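Local coordinates for bifunctional protein PutA (Bdellovibrio bacteriovorus, PDB 5UR2), which probably couples proline dehydrogenase and L-glutamate gamma-semialdehyde dehydrogenase activities in one chain, oxidising proline to glutamate with flavin and NAD+, at residues K805-H810 / K816-P821; L471-K476 / K585-A590. All blocks are in the same frame, centred on the assembly; numbering follows the deposited sequence.

Contact 1 of 2, residues K805-H810 / K816-P821; sequences KSIEIH and KAYMGP
Lys-816 meets Glu-808 through a salt bridge, NZ to OE2 at 2.9 Å, the ammonium standing above the carboxylate plane. Bends at chi2 (66°) and chi4 (69°) curl the lysine chain so that CG and CE also lie against the carboxylate. Gln-205 O, from a separate loop of the chain, is a second hydrogen-bond partner of NZ. Glu-808 OE1 accepts from His-810 NE2 at 3.0 Å, nearly straight (172°); the oxygen lies in the imidazole plane, although the donor stands above the plane of the carboxylate. This His-carboxylate bond limits the rotation of the imidazole, whose edge faces the backbone O of Lys-816. Next, Ala-817 sets its methyl against His-810 CB. The backbone N of Tyr-818 reaches Glu-808 O at 2.8 Å, and its ring takes Ile-807 CG2 over the centre of one face, 4.1 Å from the centroid: a CH-pi contact. Ile-807 CD1 extends the packing to CD1 of that ring. Met-819 N is a second donor to Glu-808 O, a longer bond of 3.3 Å, and Met-819 O receives His-810 N at 3.1 Å. The Met-819 side chain runs beside that of Ile-809, Met-819 CG against Ile-809 CG1 at 3.6 Å. Gly-820 CA makes a CA-H...O contact with His-810 O. Phe-773 of helix 761-773 touches both Ile-807 and Met-819. The paired segments thus form a single beta bridge, Ile-809 with Met-819, in the connection between helices 790-806 and 825-841 of the aldehyde dehydrogenase region.

Contact 2 of 2, residues L471-K476 / K585-A590; sequences LDFAVK and KPWAEA
Phe-473 occupies the second position of a type I beta turn, Asp-472 to Val-475, and faces Trp-587 and Ala-588 in the first turn of helix 587-611, for which Pro-586 is the N-cap residue. The turn is closed by Val-475 N to Asp-472 O at 3.0 Å and reinforced by an Asx turn in which Asp-472 OD1 accepts from Ala-474 N at 3.1 Å, the donor lying well above the carboxylate plane. Across the contact the evidence is aromatic. Trp-587 CE3 sits over one face of the phenyl ring, displaced toward its rim, with Phe-473 CE1 the nearest atom at 3.7 Å. The Phe-473 ring and the six-membered ring of Trp-587 have centroids 5.2 Å apart and planes inclined at 56°, an oblique pairing. With Phe-473 CG beside its backbone N (chi1 -80°), the ring projects from the turn to meet the indole, while its CE2 comes 4.1 Å from Trp-587 CB. The polar end of the tryptophan is engaged elsewhere: NE1 donates to the backbone O of Glu-813. Helix 476-491 starts directly after the turn and contributes Met-482, which touches both aromatic side chains, and Leu-486, which packs on Trp-587; the loop residues Asp-208 and Ala-209 meet Phe-473 and Trp-587 respectively. Leu-471, just before the turn, lies against helix 572-583, so the segment 471-476 joins that helix, helix 476-491 and the start of helix 587-611.

Contact 2 closes before contact 1 opens, so the two follow in series along the chain, with centres about 15 Å apart. They touch directly where Tyr-818 O approaches Pro-586 CG at 4.0 Å. Helix 761-773 also bridges them: Tyr-770 packs on Tyr-818 and bonds through its hydroxyl to Glu-589. A further tie is Glu-813, in the connection between the two segments of contact 1, whose carbonyl accepts from Trp-587. Loop residues between Tyr-203 and Ala-210, from the proline dehydrogenase part of the chain, reach both contacts, whereas 585-590 and both segments of contact 1 belong to the aldehyde dehydrogenase part. This is consistent with a place where the two catalytic regions come together, away from the predicted aldehyde dehydrogenase active-site residues and the flavin pocket.

Contact 1 of 2, residues K805-H810 / K816-P821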
ATOM      1  N   LYS B 805     -39.815  -5.697  23.200  1.00 30.85           N
ATOM      2  CA  LYS B 805     -40.743  -6.626  23.854  1.00 32.99           C
ATOM      3  C   LYS B 805     -40.980  -7.890  23.037  1.00 32.48           C
ATOM      4  O   LYS B 805     -41.415  -8.902  23.595  1.00 31.19           O
ATOM      5  CB  LYS B 805     -42.115  -5.987  24.113  1.00 28.16           C
ATOM      6  CG  LYS B 805     -42.207  -5.013  25.273  1.00 30.40           C
ATOM      7  CD  LYS B 805     -43.643  -4.510  25.405  1.00 41.55           C
ATOM      8  CE  LYS B 805     -43.772  -3.417  26.458  1.00 44.47           C
ATOM      9  NZ  LYS B 805     -45.099  -2.755  26.372  1.00 44.96           N
ATOM     10  N   SER B 806     -40.756  -7.842  21.725  1.00 30.20           N
ATOM     11  CA  SER B 806     -41.141  -8.949  20.866  1.00 32.36           C
ATOM     12  C   SER B 806     -40.037  -9.977  20.643  1.00 31.04           C
ATOM     13  O   SER B 806     -40.339 -11.072  20.164  1.00 33.35           O
ATOM     14  CB  SER B 806     -41.619  -8.414  19.512  1.00 33.57           C
ATOM     15  OG  SER B 806     -42.668  -7.477  19.699  1.00 37.46           O
ATOM     16  N   ILE B 807     -38.773  -9.669  20.946  1.00 30.21           N
ATOM     17  CA  ILE B 807     -37.714 -10.615  20.599  1.00 33.29           C
ATOM     18  C   ILE B 807     -37.624 -11.695  21.667  1.00 31.87           C
ATOM     19  O   ILE B 807     -37.885 -11.459  22.851  1.00 30.02           O
ATOM     20  CB  ILE B 807     -36.354  -9.922  20.379  1.00 29.43           C
ATOM     21  CG1 ILE B 807     -35.850  -9.278  21.659  1.00 27.42           C
ATOM     22  CG2 ILE B 807     -36.476  -8.886  19.257  1.00 24.86           C
ATOM     23  CD1 ILE B 807     -34.467  -8.696  21.503  1.00 31.21           C
ATOM     24  N   GLU B 808     -37.253 -12.897  21.238  1.00 28.33           N
ATOM     25  CA  GLU B 808     -37.314 -14.080  22.084  1.00 33.19           C
ATOM     26  C   GLU B 808     -35.928 -14.458  22.601  1.00 33.02           C
ATOM     27  O   GLU B 808     -34.939 -14.399  21.868  1.00 29.49           O
ATOM     28  CB  GLU B 808     -37.930 -15.253  21.315  1.00 37.29           C
ATOM     29  CG  GLU B 808     -39.299 -14.938  20.721  1.00 43.96           C
ATOM     30  CD  GLU B 808     -40.033 -16.171  20.226  1.00 46.73           C
ATOM     31  OE1 GLU B 808     -40.084 -17.186  20.964  1.00 42.23           O
ATOM     32  OE2 GLU B 808     -40.537 -16.128  19.083  1.00 49.33           O
ATOM     33  N   ILE B 809     -35.870 -14.858  23.866  1.00 31.20           N
ATOM     34  CA  ILE B 809     -34.636 -15.268  24.529  1.00 32.85           C
ATOM     35  C   ILE B 809     -34.737 -16.766  24.802  1.00 29.05           C
ATOM     36  O   ILE B 809     -35.672 -17.214  25.474  1.00 29.32           O
ATOM     37  CB  ILE B 809     -34.413 -14.485  25.832  1.00 32.65           C
ATOM     38  CG1 ILE B 809     -34.429 -12.973  25.581  1.00 32.20           C
ATOM     39  CG2 ILE B 809     -33.125 -14.906  26.508  1.00 28.36           C
ATOM     40  CD1 ILE B 809     -35.782 -12.319  25.833  1.00 33.62           C
ATOM     41  N   HIS B 810     -33.799 -17.540  24.276  1.00 27.36           N
ATOM     42  CA  HIS B 810     -33.831 -18.987  24.423  1.00 26.86           C
ATOM     43  C   HIS B 810     -32.420 -19.527  24.546  1.00 28.90           C
ATOM     44  O   HIS B 810     -31.452 -18.854  24.165  1.00 31.26           O
ATOM     45  CB  HIS B 810     -34.502 -19.675  23.225  1.00 26.85           C
ATOM     46  CG  HIS B 810     -35.945 -19.353  23.066  1.00 25.55           C
ATOM     47  ND1 HIS B 810     -36.905 -19.780  23.960  1.00 31.51           N
ATOM     48  CD2 HIS B 810     -36.604 -18.686  22.091  1.00 28.04           C
ATOM     49  CE1 HIS B 810     -38.091 -19.363  23.555  1.00 31.42           C
ATOM     50  NE2 HIS B 810     -37.938 -18.696  22.423  1.00 31.89           N
ATOM     51  N   LYS B 816     -35.163 -20.633  17.437  1.00 20.71           N
ATOM     52  CA  LYS B 816     -35.995 -19.449  17.618  1.00 25.74           C
ATOM     53  C   LYS B 816     -35.332 -18.389  18.497  1.00 28.79           C
ATOM     54  O   LYS B 816     -35.923 -17.327  18.718  1.00 31.14           O
ATOM     55  CB  LYS B 816     -37.355 -19.849  18.212  1.00 33.76           C
ATOM     56  CG  LYS B 816     -38.492 -18.867  17.952  1.00 41.22           C
ATOM     57  CD  LYS B 816     -38.851 -18.787  16.472  1.00 44.51           C
ATOM     58  CE  LYS B 816     -39.903 -17.724  16.203  1.00 47.39           C
ATOM     59  NZ  LYS B 816     -39.358 -16.350  16.400  1.00 46.76           N
ATOM     60  N   ALA B 817     -34.140 -18.642  19.026  1.00 28.73           N
ATOM     61  CA  ALA B 817     -33.501 -17.661  19.895  1.00 30.60           C
ATOM     62  C   ALA B 817     -33.129 -16.411  19.098  1.00 30.77           C
ATOM     63  O   ALA B 817     -32.424 -16.505  18.089  1.00 19.25           O
ATOM     64  CB  ALA B 817     -32.256 -18.263  20.539  1.00 28.02           C
ATOM     65  N   TYR B 818     -33.618 -15.242  19.527  1.00 33.88           N
ATOM     66  CA  TYR B 818     -32.993 -14.014  19.051  1.00 25.45           C
ATOM     67  C   TYR B 818     -31.728 -13.738  19.853  1.00 22.92           C
ATOM     68  O   TYR B 818     -30.661 -13.530  19.281  1.00 21.47           O
ATOM     69  CB  TYR B 818     -33.949 -12.823  19.133  1.00 26.35           C
ATOM     70  CG  TYR B 818     -33.436 -11.590  18.419  1.00 25.54           C
ATOM     71  CD1 TYR B 818     -32.510 -10.732  19.020  1.00 30.27           C
ATOM     72  CD2 TYR B 818     -33.867 -11.288  17.138  1.00 28.07           C
ATOM     73  CE1 TYR B 818     -32.043  -9.602  18.355  1.00 25.71           C
ATOM     74  CE2 TYR B 818     -33.412 -10.174  16.466  1.00 22.22           C
ATOM     75  CZ  TYR B 818     -32.500  -9.337  17.061  1.00 24.97           C
ATOM     76  OH  TYR B 818     -32.070  -8.227  16.356  1.00 24.69           O
ATOM     77  N   MET B 819     -31.820 -13.747  21.178  1.00 20.60           N
ATOM     78  CA  MET B 819     -30.633 -13.761  22.015  1.00 22.41           C
ATOM     79  C   MET B 819     -30.639 -14.996  22.911  1.00 26.51           C
ATOM     80  O   MET B 819     -31.702 -15.536  23.258  1.00 28.50           O
ATOM     81  CB  MET B 819     -30.496 -12.474  22.843  1.00 24.23           C
ATOM     82  CG  MET B 819     -31.752 -11.952  23.463  1.00 33.24           C
ATOM     83  SD  MET B 819     -31.486 -10.340  24.263  1.00 28.76           S
ATOM     84  CE  MET B 819     -30.622 -10.832  25.748  1.00 31.33           C
ATOM     85  N   GLY B 820     -29.433 -15.466  23.236  1.00 22.50           N
ATOM     86  CA  GLY B 820     -29.241 -16.512  24.214  1.00 22.08           C
ATOM     87  C   GLY B 820     -28.632 -15.956  25.483  1.00 23.32           C
ATOM     88  O   GLY B 820     -28.817 -14.783  25.810  1.00 25.45           O
ATOM     89  N   PRO B 821     -27.852 -16.766  26.194  1.00 23.86           N
ATOM     90  CA  PRO B 821     -27.279 -16.334  27.475  1.00 24.35           C
ATOM     91  C   PRO B 821     -25.984 -15.547  27.286  1.00 23.67           C
ATOM     92  O   PRO B 821     -25.396 -15.530  26.212  1.00 22.38           O
ATOM     93  CB  PRO B 821     -27.015 -17.665  28.192  1.00 21.31           C
ATOM     94  CG  PRO B 821     -26.581 -18.577  27.031  1.00 20.68           C
ATOM     95  CD  PRO B 821     -27.439 -18.135  25.827  1.00 20.27           C
TER

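Contact 2 of 2, residues L471-K476 / K585-A590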
ATOM      1  N   LEU B 471     -24.773 -19.282   5.541  1.00 25.85           N
ATOM      2  CA  LEU B 471     -25.810 -20.256   5.275  1.00 23.55           C
ATOM      3  C   LEU B 471     -27.179 -19.582   5.152  1.00 23.19           C
ATOM      4  O   LEU B 471     -27.470 -18.570   5.802  1.00 22.81           O
ATOM      5  CB  LEU B 471     -25.846 -21.302   6.388  1.00 20.63           C
ATOM      6  CG  LEU B 471     -24.717 -22.315   6.495  1.00 27.80           C
ATOM      7  CD1 LEU B 471     -24.825 -23.092   7.808  1.00 25.83           C
ATOM      8  CD2 LEU B 471     -24.766 -23.277   5.304  1.00 28.40           C
ATOM      9  N   ASP B 472     -28.029 -20.177   4.316  1.00 23.63           N
ATOM     10  CA  ASP B 472     -29.436 -19.798   4.178  1.00 22.89           C
ATOM     11  C   ASP B 472     -30.258 -20.814   4.963  1.00 27.64           C
ATOM     12  O   ASP B 472     -30.512 -21.923   4.477  1.00 26.82           O
ATOM     13  CB  ASP B 472     -29.839 -19.770   2.700  1.00 17.47           C
ATOM     14  CG  ASP B 472     -31.297 -19.335   2.483  1.00 20.83           C
ATOM     15  OD1 ASP B 472     -31.987 -18.954   3.453  1.00 25.98           O
ATOM     16  OD2 ASP B 472     -31.741 -19.347   1.324  1.00 26.49           O
ATOM     17  N   PHE B 473     -30.680 -20.447   6.178  1.00 22.29           N
ATOM     18  CA  PHE B 473     -31.406 -21.431   6.977  1.00 25.57           C
ATOM     19  C   PHE B 473     -32.852 -21.623   6.529  1.00 28.20           C
ATOM     20  O   PHE B 473     -33.565 -22.459   7.116  1.00 22.14           O
ATOM     21  CB  PHE B 473     -31.335 -21.078   8.468  1.00 23.10           C
ATOM     22  CG  PHE B 473     -30.028 -21.502   9.121  1.00 23.96           C
ATOM     23  CD1 PHE B 473     -29.674 -22.841   9.178  1.00 19.39           C
ATOM     24  CD2 PHE B 473     -29.167 -20.564   9.680  1.00 23.44           C
ATOM     25  CE1 PHE B 473     -28.489 -23.238   9.764  1.00 25.12           C
ATOM     26  CE2 PHE B 473     -27.974 -20.958  10.271  1.00 20.45           C
ATOM     27  CZ  PHE B 473     -27.637 -22.289  10.315  1.00 22.86           C
ATOM     28  N   ALA B 474     -33.283 -20.928   5.472  1.00 22.07           N
ATOM     29  CA  ALA B 474     -34.535 -21.280   4.819  1.00 24.36           C
ATOM     30  C   ALA B 474     -34.424 -22.591   4.034  1.00 30.49           C
ATOM     31  O   ALA B 474     -35.459 -23.149   3.629  1.00 25.52           O
ATOM     32  CB  ALA B 474     -34.985 -20.135   3.898  1.00 15.80           C
ATOM     33  N   VAL B 475     -33.206 -23.081   3.792  1.00 19.43           N
ATOM     34  CA  VAL B 475     -33.015 -24.361   3.104  1.00 19.57           C
ATOM     35  C   VAL B 475     -33.167 -25.499   4.114  1.00 26.92           C
ATOM     36  O   VAL B 475     -32.379 -25.627   5.062  1.00 25.61           O
ATOM     37  CB  VAL B 475     -31.649 -24.423   2.402  1.00 18.67           C
ATOM     38  CG1 VAL B 475     -31.481 -25.764   1.698  1.00 21.05           C
ATOM     39  CG2 VAL B 475     -31.495 -23.278   1.396  1.00 17.61           C
ATOM     40  N   LYS B 476     -34.162 -26.354   3.894  1.00 23.35           N
ATOM     41  CA  LYS B 476     -34.462 -27.402   4.863  1.00 25.16           C
ATOM     42  C   LYS B 476     -33.266 -28.321   5.095  1.00 26.89           C
ATOM     43  O   LYS B 476     -33.026 -28.763   6.227  1.00 28.38           O
ATOM     44  CB  LYS B 476     -35.660 -28.213   4.384  1.00 23.74           C
ATOM     45  CG  LYS B 476     -36.040 -29.356   5.300  1.00 26.41           C
ATOM     46  CD  LYS B 476     -37.318 -30.018   4.816  1.00 33.93           C
ATOM     47  CE  LYS B 476     -37.783 -31.068   5.793  1.00 37.65           C
ATOM     48  NZ  LYS B 476     -39.111 -31.558   5.385  1.00 41.88           N
ATOM     49  N   LYS B 585     -23.598 -18.981  21.321  1.00 20.75           N
ATOM     50  CA  LYS B 585     -23.825 -18.199  20.113  1.00 25.41           C
ATOM     51  C   LYS B 585     -25.050 -18.736  19.374  1.00 24.49           C
ATOM     52  O   LYS B 585     -25.089 -19.930  19.053  1.00 20.64           O
ATOM     53  CB  LYS B 585     -22.573 -18.252  19.240  1.00 23.29           C
ATOM     54  CG  LYS B 585     -21.403 -17.491  19.886  1.00 33.49           C
ATOM     55  CD  LYS B 585     -20.334 -17.019  18.897  1.00 39.99           C
ATOM     56  CE  LYS B 585     -20.727 -15.783  18.136  1.00 32.45           C
ATOM     57  NZ  LYS B 585     -19.588 -15.274  17.324  1.00 34.43           N
ATOM     58  N   PRO B 586     -26.066 -17.907  19.100  1.00 24.95           N
ATOM     59  CA  PRO B 586     -27.202 -18.365  18.283  1.00 23.75           C
ATOM     60  C   PRO B 586     -26.739 -18.828  16.909  1.00 22.23           C
ATOM     61  O   PRO B 586     -25.678 -18.423  16.421  1.00 23.98           O
ATOM     62  CB  PRO B 586     -28.089 -17.119  18.173  1.00 27.50           C
ATOM     63  CG  PRO B 586     -27.714 -16.280  19.376  1.00 29.69           C
ATOM     64  CD  PRO B 586     -26.250 -16.532  19.600  1.00 23.72           C
ATOM     65  N   TRP B 587     -27.560 -19.687  16.282  1.00 18.19           N
ATOM     66  CA  TRP B 587     -27.213 -20.324  15.006  1.00 25.98           C
ATOM     67  C   TRP B 587     -26.569 -19.375  13.992  1.00 22.86           C
ATOM     68  O   TRP B 587     -25.488 -19.656  13.460  1.00 22.60           O
ATOM     69  CB  TRP B 587     -28.448 -20.963  14.350  1.00 25.63           C
ATOM     70  CG  TRP B 587     -29.020 -22.206  14.991  1.00 27.89           C
ATOM     71  CD1 TRP B 587     -28.888 -22.611  16.290  1.00 27.58           C
ATOM     72  CD2 TRP B 587     -29.826 -23.200  14.340  1.00 24.06           C
ATOM     73  NE1 TRP B 587     -29.562 -23.795  16.481  1.00 29.04           N
ATOM     74  CE2 TRP B 587     -30.148 -24.173  15.300  1.00 26.63           C
ATOM     75  CE3 TRP B 587     -30.299 -23.360  13.033  1.00 28.00           C
ATOM     76  CZ2 TRP B 587     -30.924 -25.294  14.996  1.00 24.08           C
ATOM     77  CZ3 TRP B 587     -31.082 -24.463  12.740  1.00 28.66           C
ATOM     78  CH2 TRP B 587     -31.379 -25.418  13.712  1.00 25.37           C
ATOM     79  N   ALA B 588     -27.253 -18.277  13.669  1.00 23.94           N
ATOM     80  CA  ALA B 588     -26.776 -17.382  12.615  1.00 23.41           C
ATOM     81  C   ALA B 588     -25.530 -16.617  13.053  1.00 24.14           C
ATOM     82  O   ALA B 588     -24.669 -16.311  12.220  1.00 29.76           O
ATOM     83  CB  ALA B 588     -27.886 -16.412  12.196  1.00 18.48           C
ATOM     84  N   GLU B 589     -25.424 -16.291  14.345  1.00 18.44           N
ATOM     85  CA  GLU B 589     -24.208 -15.666  14.870  1.00 23.65           C
ATOM     86  C   GLU B 589     -23.004 -16.595  14.750  1.00 22.78           C
ATOM     87  O   GLU B 589     -21.936 -16.189  14.284  1.00 22.49           O
ATOM     88  CB  GLU B 589     -24.434 -15.256  16.322  1.00 23.27           C
ATOM     89  CG  GLU B 589     -25.560 -14.270  16.449  1.00 25.61           C
ATOM     90  CD  GLU B 589     -25.152 -12.931  15.893  1.00 32.35           C
ATOM     91  OE1 GLU B 589     -24.198 -12.325  16.437  1.00 31.09           O
ATOM     92  OE2 GLU B 589     -25.726 -12.533  14.858  1.00 35.79           O
ATOM     93  N   ALA B 590     -23.171 -17.860  15.145  1.00 23.98           N
ATOM     94  CA  ALA B 590     -22.091 -18.827  15.011  1.00 15.31           C
ATOM     95  C   ALA B 590     -21.715 -19.038  13.541  1.00 23.70           C
ATOM     96  O   ALA B 590     -20.531 -19.168  13.214  1.00 22.95           O
ATOM     97  CB  ALA B 590     -22.494 -20.152  15.658  1.00 15.65           C
TER